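Local coordinates for protein pseudouridine synthase (Pyrococcus abyssi, PDB 2AUS) that probably isomerises uridine to pseudouridine in RNA, as a Cbf5 enzyme of the TruB family with a PUA domain, at residues A[180-184]-A[196-200]. Residues are numbered along the deposited sequence; the frame is centred on the assembly and turned at random.
Sequences IRSLI and HMAEL
Met197 reaches across to the first turn of helix 180-191 and packs against Ile180, Arg181 and Ile184. Met197 SD lies 4.0 Å from Ile180 CG2. Nearer the backbone, Met197 CG meets Ile184 CD1 at 3.4 Å, tighter than usual carbon contact. Ile184 CG2 rests on the backbone where His196 joins Met197. Further along the strand, Leu200 CD1 approaches Ile180 CB at 4.4 Å.

The methyl end of Met197 packs against a charged group. Arg181 is extended up to CG and CD, then bends at chi3 (-72°), which turns its guanidinium back over the methionine. Met197 bends too, at chi3 (77°), and its CE sits over the centre of one guanidinium face, 3.8 Å from Arg181 CZ.

In this TruB-type part of the chain, helix 180-191 packs on an antiparallel sheet; the N-to-C directions of the two short segments make 131°. Strand 195-205 pairs antiparallel with strand 108-116, and Ala198 and Glu199 form a classic beta bulge opposite Leu113. Ile180 and Ile184 also pack on strands 108-116 and 167-174. The side chain of Glu199 starts out away from the helix, and its OE1 is hydrogen-bonded to the backbone of another protein's chain.

No direct hydrogen bond links the segments, but a water does. It accepts a 2.8 Å bond from Met197 N and a weak one from Arg181 NH1, lying at the edge of the guanidinium and in its plane. An alanine in place of Met197 would probably uncover that face of the guanidinium and leave Ile180 without the sulfur and Ile184 without CG. His196 CE1 approaches Arg181 NH1 obliquely, at 4.1 Å.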
ATOM      1  N   ILE A 180     -23.064  -9.968   1.435  1.00 46.58           N
ATOM      2  CA  ILE A 180     -23.407  -9.359   0.160  1.00 44.85           C
ATOM      3  C   ILE A 180     -22.854 -10.128  -1.028  1.00 44.62           C
ATOM      4  O   ILE A 180     -23.516 -10.239  -2.061  1.00 43.52           O
ATOM      5  CB  ILE A 180     -22.913  -7.908   0.080  1.00 43.18           C
ATOM      6  CG1 ILE A 180     -23.361  -7.142   1.329  1.00 43.28           C
ATOM      7  CG2 ILE A 180     -23.459  -7.242  -1.184  1.00 42.99           C
ATOM      8  CD1 ILE A 180     -24.855  -7.218   1.601  1.00 43.08           C
ATOM      9  N   ARG A 181     -21.643 -10.662  -0.889  1.00 47.30           N
ATOM     10  CA  ARG A 181     -21.036 -11.418  -1.977  1.00 48.61           C
ATOM     11  C   ARG A 181     -21.941 -12.592  -2.353  1.00 49.10           C
ATOM     12  O   ARG A 181     -22.166 -12.863  -3.536  1.00 47.40           O
ATOM     13  CB  ARG A 181     -19.650 -11.938  -1.580  1.00 49.42           C
ATOM     14  CG  ARG A 181     -18.908 -12.607  -2.740  1.00 53.68           C
ATOM     15  CD  ARG A 181     -17.574 -13.220  -2.322  1.00 57.16           C
ATOM     16  NE  ARG A 181     -16.548 -12.217  -2.046  1.00 63.76           N
ATOM     17  CZ  ARG A 181     -16.041 -11.385  -2.953  1.00 66.12           C
ATOM     18  NH1 ARG A 181     -16.464 -11.423  -4.213  1.00 66.57           N
ATOM     19  NH2 ARG A 181     -15.099 -10.515  -2.605  1.00 66.61           N
ATOM     20  N   SER A 182     -22.461 -13.280  -1.340  1.00 50.18           N
ATOM     21  CA  SER A 182     -23.351 -14.421  -1.557  1.00 50.50           C
ATOM     22  C   SER A 182     -24.659 -13.944  -2.182  1.00 49.22           C
ATOM     23  O   SER A 182     -25.202 -14.587  -3.084  1.00 48.38           O
ATOM     24  CB  SER A 182     -23.635 -15.131  -0.228  1.00 53.00           C
ATOM     25  OG  SER A 182     -24.616 -16.143  -0.389  1.00 55.25           O
ATOM     26  N   LEU A 183     -25.162 -12.816  -1.691  1.00 47.71           N
ATOM     27  CA  LEU A 183     -26.390 -12.236  -2.214  1.00 46.44           C
ATOM     28  C   LEU A 183     -26.218 -11.977  -3.711  1.00 46.99           C
ATOM     29  O   LEU A 183     -27.099 -12.290  -4.517  1.00 45.79           O
ATOM     30  CB  LEU A 183     -26.701 -10.914  -1.512  1.00 48.30           C
ATOM     31  CG  LEU A 183     -27.854 -10.112  -2.126  1.00 48.83           C
ATOM     32  CD1 LEU A 183     -29.166 -10.835  -1.864  1.00 50.14           C
ATOM     33  CD2 LEU A 183     -27.897  -8.715  -1.535  1.00 49.01           C
ATOM     34  N   ILE A 184     -25.077 -11.408  -4.083  1.00 46.40           N
ATOM     35  CA  ILE A 184     -24.820 -11.115  -5.486  1.00 46.11           C
ATOM     36  C   ILE A 184     -24.695 -12.406  -6.282  1.00 46.05           C
ATOM     37  O   ILE A 184     -25.177 -12.493  -7.408  1.00 44.29           O
ATOM     38  CB  ILE A 184     -23.545 -10.242  -5.658  1.00 45.16           C
ATOM     39  CG1 ILE A 184     -23.844  -8.811  -5.183  1.00 45.58           C
ATOM     40  CG2 ILE A 184     -23.080 -10.246  -7.119  1.00 42.29           C
ATOM     41  CD1 ILE A 184     -22.723  -7.818  -5.411  1.00 43.90           C
ATOM     42  N   HIS A 196     -20.639 -11.324 -10.365  1.00 49.61           N
ATOM     43  CA  HIS A 196     -19.481 -11.162  -9.498  1.00 49.22           C
ATOM     44  C   HIS A 196     -19.578  -9.812  -8.797  1.00 47.45           C
ATOM     45  O   HIS A 196     -19.991  -8.824  -9.407  1.00 46.88           O
ATOM     46  CB  HIS A 196     -18.205 -11.204 -10.345  1.00 52.26           C
ATOM     47  CG  HIS A 196     -16.948 -10.959  -9.569  1.00 57.28           C
ATOM     48  ND1 HIS A 196     -16.437 -11.873  -8.672  1.00 59.90           N
ATOM     49  CD2 HIS A 196     -16.090  -9.911  -9.570  1.00 58.00           C
ATOM     50  CE1 HIS A 196     -15.316 -11.399  -8.154  1.00 59.84           C
ATOM     51  NE2 HIS A 196     -15.084 -10.211  -8.682  1.00 60.93           N
ATOM     52  N   MET A 197     -19.213  -9.770  -7.519  1.00 44.04           N
ATOM     53  CA  MET A 197     -19.224  -8.516  -6.768  1.00 42.78           C
ATOM     54  C   MET A 197     -17.889  -7.798  -7.027  1.00 41.52           C
ATOM     55  O   MET A 197     -16.859  -8.166  -6.459  1.00 40.09           O
ATOM     56  CB  MET A 197     -19.393  -8.789  -5.270  1.00 41.08           C
ATOM     57  CG  MET A 197     -19.517  -7.531  -4.431  1.00 39.12           C
ATOM     58  SD  MET A 197     -19.858  -7.898  -2.695  1.00 42.76           S
ATOM     59  CE  MET A 197     -18.203  -8.402  -2.149  1.00 38.58           C
ATOM     60  N   ALA A 198     -17.916  -6.783  -7.888  1.00 39.67           N
ATOM     61  CA  ALA A 198     -16.707  -6.041  -8.248  1.00 40.49           C
ATOM     62  C   ALA A 198     -16.223  -5.073  -7.182  1.00 41.36           C
ATOM     63  O   ALA A 198     -15.028  -4.821  -7.060  1.00 42.18           O
ATOM     64  CB  ALA A 198     -16.923  -5.289  -9.551  1.00 38.59           C
ATOM     65  N   GLU A 199     -17.149  -4.517  -6.413  1.00 43.38           N
ATOM     66  CA  GLU A 199     -16.767  -3.564  -5.383  1.00 43.18           C
ATOM     67  C   GLU A 199     -17.864  -3.471  -4.341  1.00 40.51           C
ATOM     68  O   GLU A 199     -19.045  -3.602  -4.659  1.00 39.40           O
ATOM     69  CB  GLU A 199     -16.528  -2.192  -6.019  1.00 45.14           C
ATOM     70  CG  GLU A 199     -15.698  -1.253  -5.166  1.00 53.10           C
ATOM     71  CD  GLU A 199     -15.533   0.111  -5.803  1.00 58.56           C
ATOM     72  OE1 GLU A 199     -15.288   0.171  -7.029  1.00 60.07           O
ATOM     73  OE2 GLU A 199     -15.643   1.124  -5.077  1.00 62.29           O
ATOM     74  N   LEU A 200     -17.467  -3.222  -3.100  1.00 40.91           N
ATOM     75  CA  LEU A 200     -18.415  -3.132  -2.001  1.00 40.56           C
ATOM     76  C   LEU A 200     -18.025  -2.016  -1.035  1.00 39.46           C
ATOM     77  O   LEU A 200     -16.859  -1.870  -0.691  1.00 40.16           O
ATOM     78  CB  LEU A 200     -18.438  -4.459  -1.241  1.00 39.27           C
ATOM     79  CG  LEU A 200     -19.716  -4.909  -0.525  1.00 42.30           C
ATOM     80  CD1 LEU A 200     -19.335  -5.493   0.818  1.00 40.53           C
ATOM     81  CD2 LEU A 200     -20.693  -3.755  -0.366  1.00 43.80           C
TER
HETATM   82  O   HOH W   1     -18.094 -11.968  -6.275  1.00 59.60           O